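Local coordinates for putative uncharacterized protein smu.1377c (PDB 3L7V) that is of unknown function but carries a YrdC-like domain, probably binds double-stranded RNA and may act in tRNA modification, at residues D74-G77 against L78-F82; F165-A168 against G169-A173. All coordinates share one frame; numbering follows the deposited sequence.

Interaction 1. Residues D74-G77 against L78-F82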
loop_
_atom_site.group_PDB
_atom_site.type_symbol
_atom_site.label_atom_id
_atom_site.label_comp_id
_atom_site.label_asym_id
_atom_site.label_seq_id
_atom_site.Cartn_x
_atom_site.Cartn_y
_atom_site.Cartn_z
ATOM N N ASP A 74 -5.903 9.534 -9.624
ATOM C CA ASP A 74 -6.940 9.333 -10.638
ATOM C C ASP A 74 -6.519 8.455 -11.817
ATOM O O ASP A 74 -5.362 8.056 -11.930
ATOM C CB ASP A 74 -7.485 10.677 -11.133
ATOM C CG ASP A 74 -6.403 11.566 -11.728
ATOM O OD1 ASP A 74 -5.354 11.035 -12.162
ATOM O OD2 ASP A 74 -6.606 12.799 -11.751
ATOM N N LYS A 75 -7.467 8.153 -12.697
ATOM C CA LYS A 75 -7.195 7.306 -13.865
ATOM C C LYS A 75 -6.093 7.859 -14.798
ATOM O O LYS A 75 -5.196 7.117 -15.221
ATOM C CB LYS A 75 -8.494 7.054 -14.642
ATOM C CG LYS A 75 -8.337 6.251 -15.924
ATOM C CD LYS A 75 -8.070 4.792 -15.639
ATOM C CE LYS A 75 -8.100 3.965 -16.928
ATOM N NZ LYS A 75 -9.474 3.774 -17.476
ATOM N N LYS A 76 -6.164 9.152 -15.118
ATOM C CA LYS A 76 -5.123 9.812 -15.917
ATOM C C LYS A 76 -3.710 9.681 -15.314
ATOM O O LYS A 76 -2.729 9.520 -16.044
ATOM C CB LYS A 76 -5.456 11.293 -16.132
ATOM C CG LYS A 76 -5.900 11.650 -17.530
ATOM C CD LYS A 76 -4.698 11.845 -18.460
ATOM C CE LYS A 76 -4.105 10.513 -18.914
ATOM N NZ LYS A 76 -2.787 10.665 -19.592
ATOM N N GLY A 77 -3.609 9.763 -13.988
ATOM C CA GLY A 77 -2.330 9.584 -13.320
ATOM C C GLY A 77 -1.877 8.132 -13.329
ATOM O O GLY A 77 -0.681 7.854 -13.429
ATOM N N LEU A 78 -2.841 7.209 -13.229
ATOM C CA LEU A 78 -2.557 5.773 -13.238
ATOM C C LEU A 78 -2.015 5.297 -14.575
ATOM O O LEU A 78 -1.079 4.502 -14.614
ATOM C CB LEU A 78 -3.794 4.955 -12.840
ATOM C CG LEU A 78 -4.076 4.862 -11.342
ATOM C CD1 LEU A 78 -5.542 4.560 -11.064
ATOM C CD2 LEU A 78 -3.159 3.814 -10.691
ATOM N N GLU A 79 -2.607 5.778 -15.667
ATOM C CA GLU A 79 -2.072 5.509 -17.008
ATOM C C GLU A 79 -0.600 5.923 -17.142
ATOM O O GLU A 79 0.216 5.188 -17.689
ATOM C CB GLU A 79 -2.901 6.227 -18.082
ATOM C CG GLU A 79 -4.361 5.817 -18.139
ATOM C CD GLU A 79 -4.580 4.490 -18.832
ATOM O OE1 GLU A 79 -5.758 4.108 -19.018
ATOM O OE2 GLU A 79 -3.582 3.831 -19.195
ATOM N N ARG A 80 -0.272 7.110 -16.646
ATOM C CA ARG A 80 1.104 7.592 -16.680
ATOM C C ARG A 80 2.034 6.643 -15.901
ATOM O O ARG A 80 3.149 6.377 -16.324
ATOM C CB ARG A 80 1.196 9.051 -16.169
ATOM C CG ARG A 80 0.455 10.101 -17.058
ATOM C CD ARG A 80 0.362 11.507 -16.405
ATOM N NE ARG A 80 1.657 12.204 -16.353
ATOM C CZ ARG A 80 1.952 13.228 -15.550
ATOM N NH1 ARG A 80 1.060 13.697 -14.687
ATOM N NH2 ARG A 80 3.161 13.778 -15.590
ATOM N N LYS A 81 1.557 6.107 -14.778
ATOM C CA LYS A 81 2.382 5.242 -13.934
ATOM C C LYS A 81 2.728 3.928 -14.615
ATOM O O LYS A 81 3.891 3.540 -14.666
ATOM C CB LYS A 81 1.708 4.942 -12.592
ATOM C CG LYS A 81 2.715 4.634 -11.503
ATOM C CD LYS A 81 2.264 3.511 -10.609
ATOM C CE LYS A 81 1.003 3.851 -9.871
ATOM N NZ LYS A 81 0.337 2.602 -9.469
ATOM N N PHE A 82 1.707 3.242 -15.117
ATOM C CA PHE A 82 1.895 1.973 -15.801
ATOM C C PHE A 82 2.826 2.130 -17.021
ATOM O O PHE A 82 3.739 1.322 -17.215
ATOM C CB PHE A 82 0.533 1.356 -16.178
ATOM C CG PHE A 82 -0.148 0.619 -15.032
ATOM C CD1 PHE A 82 -0.694 1.314 -13.957
ATOM C CD2 PHE A 82 -0.236 -0.769 -15.034
ATOM C CE1 PHE A 82 -1.313 0.641 -12.904
ATOM C CE2 PHE A 82 -0.855 -1.453 -13.980
ATOM C CZ PHE A 82 -1.394 -0.743 -12.913
#
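The carbonyl O of Asp-74 receives Leu-78 N at 3.0 Å in the first turn of helix 75-85, whose N-cap is Asp-74. The cap itself is a side-chain bond: Asp-74 OD1 takes the N-H of Gly-77 at 2.8 Å, with OD2 turned to the backbone N of Gly-57. One carboxylate thus ties the helix start to another part of the chain. Its negative charge at a helix N-terminus would probably be favourable.

Three more backbone bonds join 74-77 to 78-82. Glu-79 N to Lys-75 O is nearly straight (169°), and Lys-81 N reaches Gly-77 O. The bond from Arg-80 N to Lys-76 O is weak, at 3.5 Å.

Leu-78 is buried: CB, CG and CD1 lie beside the Asp-74 carbonyl O, and the side chain also touches Thr-72 and Met-152.

Two of the charged side chains pair outside the turn. Arg-80 forms a salt bridge with Asp-212, and Lys-75 NZ one with Glu-150. Bends at chi2 (73°) and chi4 (-73°) of Lys-75 and at chi2 of Glu-79 bring the two chains across each other. It is Lys-75 CE, 3.1 Å from Glu-79 OE1, that makes the close approach; NZ stays at 4.0 Å, beyond salt-bridge range.

Interaction 2. Residues F165-A168 against G169-A173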
loop_
_atom_site.group_PDB
_atom_site.type_symbol
_atom_site.label_atom_id
_atom_site.label_comp_id
_atom_site.label_asym_id
_atom_site.label_seq_id
_atom_site.Cartn_x
_atom_site.Cartn_y
_atom_site.Cartn_z
ATOM N N PHE A 165 3.044 2.748 6.249
ATOM C CA PHE A 165 4.023 2.474 5.210
ATOM C C PHE A 165 5.175 3.466 5.151
ATOM O O PHE A 165 6.112 3.257 4.398
ATOM C CB PHE A 165 3.316 2.437 3.845
ATOM C CG PHE A 165 2.357 3.592 3.622
ATOM C CD1 PHE A 165 2.772 4.744 2.973
ATOM C CD2 PHE A 165 1.042 3.518 4.067
ATOM C CE1 PHE A 165 1.887 5.805 2.764
ATOM C CE2 PHE A 165 0.158 4.567 3.862
ATOM C CZ PHE A 165 0.586 5.716 3.209
ATOM N N GLY A 166 5.094 4.548 5.921
ATOM C CA GLY A 166 6.100 5.600 5.893
ATOM C C GLY A 166 5.453 6.967 6.118
ATOM O O GLY A 166 4.468 7.296 5.452
ATOM N N VAL A 167 5.998 7.769 7.036
ATOM C CA VAL A 167 5.358 9.024 7.458
ATOM C C VAL A 167 5.039 10.039 6.337
ATOM O O VAL A 167 3.926 10.582 6.272
ATOM C CB VAL A 167 6.150 9.739 8.587
ATOM C CG1 VAL A 167 5.406 10.996 9.056
ATOM C CG2 VAL A 167 6.356 8.807 9.766
ATOM N N ALA A 168 6.014 10.296 5.471
ATOM C CA ALA A 168 5.865 11.298 4.416
ATOM C C ALA A 168 4.597 11.072 3.600
ATOM O O ALA A 168 3.834 12.012 3.359
ATOM C CB ALA A 168 7.095 11.304 3.500
ATOM N N GLY A 169 4.378 9.823 3.180
ATOM C CA GLY A 169 3.206 9.461 2.400
ATOM C C GLY A 169 1.951 9.315 3.260
ATOM O O GLY A 169 0.837 9.558 2.784
ATOM N N GLU A 170 2.129 8.919 4.522
ATOM C CA GLU A 170 1.008 8.873 5.472
ATOM C C GLU A 170 0.383 10.257 5.662
ATOM O O GLU A 170 -0.848 10.388 5.666
ATOM C CB GLU A 170 1.431 8.295 6.836
ATOM C CG GLU A 170 1.878 6.832 6.815
ATOM C CD GLU A 170 2.526 6.387 8.129
ATOM O OE1 GLU A 170 2.079 6.864 9.190
ATOM O OE2 GLU A 170 3.476 5.560 8.100
ATOM N N GLN A 171 1.223 11.286 5.815
ATOM C CA GLN A 171 0.711 12.657 5.939
ATOM C C GLN A 171 -0.159 13.064 4.736
ATOM O O GLN A 171 -1.275 13.568 4.903
ATOM C CB GLN A 171 1.844 13.671 6.186
ATOM C CG GLN A 171 2.566 13.483 7.531
ATOM C CD GLN A 171 3.914 14.211 7.623
ATOM O OE1 GLN A 171 4.573 14.466 6.613
ATOM N NE2 GLN A 171 4.332 14.528 8.847
ATOM N N ILE A 172 0.333 12.821 3.527
ATOM C CA ILE A 172 -0.417 13.207 2.332
ATOM C C ILE A 172 -1.743 12.455 2.181
ATOM O O ILE A 172 -2.760 13.060 1.864
ATOM C CB ILE A 172 0.443 13.060 1.052
ATOM C CG1 ILE A 172 1.621 14.048 1.117
ATOM C CG2 ILE A 172 -0.423 13.239 -0.186
ATOM C CD1 ILE A 172 2.554 14.054 -0.088
ATOM N N ALA A 173 -1.730 11.141 2.411
ATOM C CA ALA A 173 -2.948 10.322 2.328
ATOM C C ALA A 173 -4.024 10.757 3.335
ATOM O O ALA A 173 -5.216 10.666 3.060
ATOM C CB ALA A 173 -2.616 8.845 2.525
HETATM O O HOH W 1 5.438 7.023 2.545
HETATM O O HOH W 2 4.497 14.756 3.766
#
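The N-terminal turn of helix 167-180 is closed by Glu-170, which folds back onto Gly-166, the N-cap residue. Glu-170 N donates to Gly-166 O at 3.0 Å, an ordinary i to i+4 helix bond. A side-chain bond joins it: Glu-170 OE2 accepts the N-H of Gly-166 at 2.9 Å through its anti lone pair. The backbone angles of Gly-166, with phi at 145°, suit glycine, since a CB would press on the preceding carbonyl.

Phe-165 packs against the first turn. With chi1 at 46°, its CG sits between the backbone N and the carbonyl carbon, which brings the ring against Gly-169 and Glu-170. Glu-170 CG lies over the ring centre in a CH-pi contact, 4.1 Å from the centroid. Ring and carboxylate planes are 65° apart. Phe-165 CE1 also comes 3.5 Å from Gly-169 C.

Gln-171 N bonds to Val-167 O at 2.8 Å. The Gln-171 side chain crosses that of Val-167 at a slant, its NE2 at 3.7 Å from Val-167 CG1. One water joins Gln-171 OE1 to Ala-168 O; another links Gly-166 O with Gly-169 N, the latter bond weak.

Beyond the turn, Phe-165 makes backbone bonds to Lys-65, just after strand 59-64. Gln-171 NE2 donates to Gly-43 O. Ala-168 touches Trp-41, Ile-172 touches Leu-45 and Gln-171 touches both, in the loop between strand 37-40 and helix 47-54.

In the fold
Interactions 1 and 2 are both N-terminal helix turns, but of different helices, 75-85 and 167-180. Each helix follows a strand of the same mixed sheet, 67-72 and 158-163 respectively. Their centres are 20 Å apart and they do not touch. Interaction 1 is partly buried, about 16 Å from the chain centre, with exposed lysine and glutamate side chains. Interaction 2 is buried, at about 11 Å. The side-chain bonds at the two helix starts run in opposite senses: in interaction 1 the N-cap side chain reaches forward into the helix, whereas in interaction 2 a helix side chain reaches back to the N-cap backbone. Charge pairing with other segments marks the first; aromatic packing and bridging waters mark the second.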